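Local atomic coordinates of uncharacterized protein Q99UF4 (PDB entry 3B2N), a protein that is probably a LuxR-family DNA-binding response regulator that controls transcription, its receiver domain being the likely site of phosphorylation. Residues S5-E10 and E46-N51; A9-M14 and E58-T63. One frame throughout, in Å; residues are numbered along the deposited sequence. Where two conformers were deposited one is given.

How the contacts relate
Both contacts use strand 4-9 and the loop that follows it: contact 1 involves the early part of the strand, and contact 2 takes over at Ala9 and Glu10, which the two share, as the strand runs into the loop before helix 13-26. Their centres lie about 14 Å apart, at the two ends of the strand. Contact 1 belongs to the end where helix 38-48 turns back into the sheet. Contact 2 borders the probable phosphorylation pocket, where Glu10 forms a salt bridge with Lys106 and the amide of Asp11 bonds to Asp56. The sodium ion, bound at Lys24 and Gly27, is not in that pocket; the side chain of Leu6 in contact 1 is about 10 Å from the sodium ion.

Contact 1: S5-E10 and E46-N51; sequences SLIIAE and EEYNPN
Ser5 and Asn51 grip each other through backbone and side chain at once. The amide of Ser5 donates to Asn51 OD1 (N to OD1 2.9 Å) in a nearly straight bond of 168°, while the amide of Asn51 returns a bond to the Ser5 hydroxyl (N to OG 3.1 Å, 157°). The bond to OG depends on the serine torsion: with chi1 at 54°, OG sits between its own N and carbonyl carbon and faces the incoming chain. From there Ser5 OG also makes a weak bond to Asn51 OD1 at 3.2 Å, leaving that oxygen with two donors from one residue. Beside this polar clasp, the ring of Pro50 slants across the side chain of Ile7, its CG lying 3.6 Å from Ile7 CD1 and 3.7 Å from Ile7 CG1. Here helix 38-48 ends and the chain turns into strand 52-55, the closing step of a right-handed beta-alpha-beta crossover that starts at strand 29-35 and passes over strand 4-9, the strand lying between those two in the sheet. Leu44 and Ile45 of the helix cover Ile7 further, and backbone bonds from Ser5 and Ile7 to Val52 continue the pairing into the sheet. Towards solvent the packing thins. Tyr48 offers Ile7 CD1 little more than its CB, at 4.1 Å, and its ring reaches into an exposed region, where Glu47 CD lies 3.6 Å above the ring plane, near the rim. Asn49, the first residue past the helix, has a positive phi, and its side chain sets off away from the strand.

Contact 2: A9-M14 and E58-T63; sequences AEDQNM and EMPGMT
The turn that leaves strand 4-9 passes alongside the irregular loop 58-63, with the CA atoms of Asp11 and Met59 closest, 5.5 Å apart. Only van der Waals contacts join the two segments. The thioether of Met59 covers the end of the strand: SD lies 3.7 Å from Ala9 CB, and the methyl CE reaches the same CB at 3.8 Å. A bend at the last torsion of Met59 (chi3 -68°) brings the methyl back to this small side chain, which also rests on Ala41 of helix 38-48. Nearer the surface, Asp11 leans across Pro60. Its CG extends opposite the backbone N (chi1 -174°), which carries Asp11 OD2 to 3.5 Å from Pro60 CD, while Asp11 CB passes 3.8 Å from Glu58 O. The turn itself is braced from within by Glu10, whose OE2 accepts the amide of Gln12 (N to OE2 2.7 Å, 161°) on the anti side of the carboxylate, somewhat out of its plane. The other oxygen, OE1, forms a salt bridge with Lys106 and lies close to Asp56 OD2. Asp56 OD2 in turn accepts the amide of Asp11. Across the way, Pro60 is tied through its backbone to Gly38. Paired acidic residues after the first strand, an aspartate just after the third and a lysine just after the fifth, with a Met-Pro-Gly loop alongside, match the phosphorylation pocket of CheY-like receiver domains, in which Asp56 would be the probable phosphoryl acceptor.

Contact 1: S5-E10 and E46-N51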
loop_
_atom_site.group_PDB
_atom_site.type_symbol
_atom_site.label_atom_id
_atom_site.label_comp_id
_atom_site.label_asym_id
_atom_site.label_seq_id
_atom_site.Cartn_x
_atom_site.Cartn_y
_atom_site.Cartn_z
ATOM N N SER A 5 2.160 -10.892 -5.607
ATOM C CA SER A 5 3.208 -9.861 -5.582
ATOM C C SER A 5 2.740 -8.528 -4.999
ATOM O O SER A 5 1.593 -8.129 -5.178
ATOM C CB SER A 5 3.802 -9.656 -6.963
ATOM O OG SER A 5 2.775 -9.379 -7.889
ATOM N N LEU A 6 3.668 -7.852 -4.311
ATOM C CA LEU A 6 3.408 -6.647 -3.589
ATOM C C LEU A 6 4.511 -5.632 -3.838
ATOM O O LEU A 6 5.689 -5.996 -3.914
ATOM C CB LEU A 6 3.476 -6.924 -2.078
ATOM C CG LEU A 6 2.272 -6.978 -1.168
ATOM C CD1 LEU A 6 1.488 -8.184 -1.569
ATOM C CD2 LEU A 6 2.772 -7.154 0.255
ATOM N N ILE A 7 4.136 -4.361 -3.863
ATOM C CA ILE A 7 5.088 -3.284 -3.691
ATOM C C ILE A 7 4.673 -2.536 -2.418
ATOM O O ILE A 7 3.478 -2.363 -2.144
ATOM C CB ILE A 7 5.137 -2.338 -4.954
ATOM C CG1 ILE A 7 5.774 -3.081 -6.139
ATOM C CG2 ILE A 7 5.876 -0.977 -4.600
ATOM C CD1 ILE A 7 5.830 -2.341 -7.497
ATOM N N ILE A 8 5.655 -2.071 -1.646
ATOM C CA ILE A 8 5.373 -1.390 -0.392
ATOM C C ILE A 8 5.961 -0.024 -0.447
ATOM O O ILE A 8 7.163 0.127 -0.722
ATOM C CB ILE A 8 5.962 -2.107 0.828
ATOM C CG1 ILE A 8 5.348 -3.520 0.911
ATOM C CG2 ILE A 8 5.694 -1.221 2.144
ATOM C CD1 ILE A 8 6.017 -4.425 1.916
ATOM N N ALA A 9 5.125 0.989 -0.253
ATOM C CA ALA A 9 5.701 2.336 -0.237
ATOM C C ALA A 9 5.374 2.875 1.162
ATOM O O ALA A 9 4.193 3.040 1.520
ATOM C CB ALA A 9 5.068 3.222 -1.351
ATOM N N GLU A 10 6.393 3.162 1.949
ATOM C CA GLU A 10 6.199 3.616 3.316
ATOM C C GLU A 10 7.283 4.638 3.738
ATOM O O GLU A 10 8.491 4.455 3.492
ATOM C CB GLU A 10 6.138 2.394 4.265
ATOM C CG GLU A 10 6.580 2.681 5.753
ATOM C CD GLU A 10 5.588 3.609 6.497
ATOM O OE1 GLU A 10 4.349 3.477 6.303
ATOM O OE2 GLU A 10 6.050 4.505 7.241
ATOM N N GLU A 46 4.192 0.790 -12.264
ATOM C CA GLU A 46 4.035 0.649 -13.721
ATOM C C GLU A 46 5.067 -0.315 -14.324
ATOM O O GLU A 46 4.742 -1.100 -15.206
ATOM C CB GLU A 46 4.078 2.006 -14.434
ATOM C CG GLU A 46 2.906 2.886 -14.096
ATOM C CD GLU A 46 3.089 4.323 -14.554
ATOM O OE1 GLU A 46 2.066 4.938 -14.949
ATOM O OE2 GLU A 46 4.243 4.836 -14.525
ATOM N N GLU A 47 6.300 -0.259 -13.839
ATOM C CA GLU A 47 7.317 -1.200 -14.267
ATOM C C GLU A 47 6.954 -2.656 -13.923
ATOM O O GLU A 47 7.039 -3.523 -14.808
ATOM C CB GLU A 47 8.698 -0.843 -13.694
ATOM C CG GLU A 47 9.836 -1.754 -14.170
ATOM C CD GLU A 47 11.103 -1.667 -13.304
ATOM O OE1 GLU A 47 12.090 -2.369 -13.627
ATOM O OE2 GLU A 47 11.129 -0.904 -12.307
ATOM N N TYR A 48 6.559 -2.924 -12.667
ATOM C CA TYR A 48 6.426 -4.322 -12.183
ATOM C C TYR A 48 5.012 -4.919 -12.202
ATOM O O TYR A 48 4.867 -6.140 -12.079
ATOM C CB TYR A 48 6.998 -4.499 -10.772
ATOM C CG TYR A 48 8.496 -4.420 -10.676
ATOM C CD1 TYR A 48 9.299 -5.500 -11.074
ATOM C CD2 TYR A 48 9.123 -3.267 -10.169
ATOM C CE1 TYR A 48 10.693 -5.423 -10.986
ATOM C CE2 TYR A 48 10.492 -3.168 -10.080
ATOM C CZ TYR A 48 11.289 -4.253 -10.480
ATOM O OH TYR A 48 12.666 -4.167 -10.382
ATOM N N ASN A 49 3.982 -4.076 -12.336
ATOM C CA ASN A 49 2.574 -4.503 -12.164
ATOM C C ASN A 49 2.273 -5.479 -10.977
ATOM O O ASN A 49 1.844 -6.618 -11.199
ATOM C CB ASN A 49 2.084 -5.112 -13.476
ATOM C CG ASN A 49 2.342 -4.202 -14.648
ATOM O OD1 ASN A 49 3.325 -4.379 -15.393
ATOM N ND2 ASN A 49 1.483 -3.183 -14.800
ATOM N N PRO A 50 2.457 -5.043 -9.724
ATOM C CA PRO A 50 2.202 -6.036 -8.666
ATOM C C PRO A 50 0.694 -6.304 -8.527
ATOM O O PRO A 50 -0.119 -5.483 -8.940
ATOM C CB PRO A 50 2.728 -5.340 -7.394
ATOM C CG PRO A 50 2.529 -3.868 -7.688
ATOM C CD PRO A 50 2.803 -3.718 -9.178
ATOM N N ASN A 51 0.324 -7.428 -7.920
ATOM C CA ASN A 51 -1.085 -7.721 -7.641
ATOM C C ASN A 51 -1.685 -6.706 -6.629
ATOM O O ASN A 51 -2.826 -6.239 -6.751
ATOM C CB ASN A 51 -1.185 -9.151 -7.111
ATOM C CG ASN A 51 -0.627 -10.174 -8.088
ATOM O OD1 ASN A 51 0.110 -11.081 -7.718
ATOM N ND2 ASN A 51 -0.976 -10.024 -9.341
#

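Contact 2: A9-M14 and E58-T63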
loop_
_atom_site.group_PDB
_atom_site.type_symbol
_atom_site.label_atom_id
_atom_site.label_comp_id
_atom_site.label_asym_id
_atom_site.label_seq_id
_atom_site.Cartn_x
_atom_site.Cartn_y
_atom_site.Cartn_z
ATOM N N ALA A 9 5.125 0.989 -0.253
ATOM C CA ALA A 9 5.701 2.336 -0.237
ATOM C C ALA A 9 5.374 2.875 1.162
ATOM O O ALA A 9 4.193 3.040 1.520
ATOM C CB ALA A 9 5.068 3.222 -1.351
ATOM N N GLU A 10 6.393 3.162 1.949
ATOM C CA GLU A 10 6.199 3.616 3.316
ATOM C C GLU A 10 7.283 4.638 3.738
ATOM O O GLU A 10 8.491 4.455 3.492
ATOM C CB GLU A 10 6.138 2.394 4.265
ATOM C CG GLU A 10 6.580 2.681 5.753
ATOM C CD GLU A 10 5.588 3.609 6.497
ATOM O OE1 GLU A 10 4.349 3.477 6.303
ATOM O OE2 GLU A 10 6.050 4.505 7.241
ATOM N N ASP A 11 6.850 5.722 4.363
ATOM C CA ASP A 11 7.767 6.819 4.613
ATOM C C ASP A 11 8.832 6.416 5.624
ATOM O O ASP A 11 9.964 6.766 5.486
ATOM C CB ASP A 11 6.999 8.020 5.153
ATOM C CG ASP A 11 7.889 9.239 5.303
ATOM O OD1 ASP A 11 8.148 9.628 6.439
ATOM O OD2 ASP A 11 8.412 9.755 4.295
ATOM N N GLN A 12 8.482 5.615 6.625
ATOM C CA GLN A 12 9.429 5.426 7.677
ATOM C C GLN A 12 10.248 4.159 7.366
ATOM O O GLN A 12 9.680 3.070 7.210
ATOM C CB GLN A 12 8.688 5.307 9.016
ATOM C CG GLN A 12 9.617 5.113 10.197
ATOM C CD GLN A 12 8.841 4.621 11.354
ATOM O OE1 GLN A 12 8.769 3.420 11.566
ATOM N NE2 GLN A 12 8.231 5.531 12.111
ATOM N N ASN A 13 11.572 4.293 7.299
ATOM C CA ASN A 13 12.453 3.162 6.986
ATOM C C ASN A 13 12.286 1.969 7.976
ATOM O O ASN A 13 12.158 0.823 7.563
ATOM C CB ASN A 13 13.931 3.634 6.942
ATOM C CG ASN A 13 14.226 4.700 5.833
ATOM O OD1 ASN A 13 13.491 4.851 4.833
ATOM N ND2 ASN A 13 15.336 5.429 6.016
ATOM N N MET A 14 12.319 2.243 9.279
ATOM C CA MET A 14 12.217 1.138 10.250
ATOM C C MET A 14 10.963 0.269 9.989
ATOM O O MET A 14 11.068 -0.978 9.870
ATOM C CB MET A 14 12.286 1.629 11.711
ATOM C CG MET A 14 12.422 0.454 12.733
ATOM S SD MET A 14 12.672 0.882 14.486
ATOM C CE MET A 14 14.401 1.375 14.400
ATOM N N GLU A 58 1.330 10.121 3.713
ATOM C CA GLU A 58 2.136 11.294 3.539
ATOM C C GLU A 58 3.575 10.908 3.210
ATOM O O GLU A 58 4.303 10.479 4.088
ATOM C CB GLU A 58 2.061 12.111 4.818
ATOM C CG GLU A 58 2.666 13.483 4.755
ATOM C CD GLU A 58 2.267 14.231 6.001
ATOM O OE1 GLU A 58 1.139 13.940 6.482
ATOM O OE2 GLU A 58 3.067 15.067 6.502
ATOM N N MET A 59 3.957 11.038 1.940
ATOM C CA MET A 59 5.286 10.623 1.439
ATOM C C MET A 59 5.752 11.720 0.512
ATOM O O MET A 59 4.922 12.495 -0.028
ATOM C CB MET A 59 5.250 9.297 0.647
ATOM C CG MET A 59 4.899 8.020 1.366
ATOM S SD MET A 59 4.997 6.523 0.303
ATOM C CE MET A 59 3.668 6.702 -0.888
ATOM N N PRO A 60 7.087 11.843 0.341
ATOM C CA PRO A 60 7.566 12.840 -0.638
ATOM C C PRO A 60 7.238 12.386 -2.068
ATOM O O PRO A 60 6.951 11.209 -2.260
ATOM C CB PRO A 60 9.091 12.887 -0.381
ATOM C CG PRO A 60 9.427 11.545 0.335
ATOM C CD PRO A 60 8.174 11.165 1.079
ATOM N N GLY A 61 7.250 13.297 -3.043
ATOM C CA GLY A 61 7.035 12.932 -4.451
ATOM C C GLY A 61 5.550 12.863 -4.806
ATOM O O GLY A 61 5.054 13.718 -5.536
ATOM N N MET A 62 4.866 11.848 -4.281
ATOM C CA MET A 62 3.418 11.670 -4.399
ATOM C C MET A 62 2.966 11.031 -3.091
ATOM O O MET A 62 3.637 10.136 -2.589
ATOM C CB MET A 62 3.071 10.705 -5.564
ATOM C CG MET A 62 3.186 11.346 -7.006
ATOM S SD MET A 62 2.921 10.138 -8.371
ATOM C CE MET A 62 1.138 9.981 -8.321
ATOM N N THR A 63 1.844 11.497 -2.530
ATOM C CA THR A 63 1.241 10.879 -1.366
ATOM C C THR A 63 0.645 9.588 -1.850
ATOM O O THR A 63 0.466 9.390 -3.075
ATOM C CB THR A 63 0.092 11.743 -0.788
ATOM O OG1 THR A 63 -0.989 11.767 -1.729
ATOM C CG2 THR A 63 0.584 13.243 -0.459
#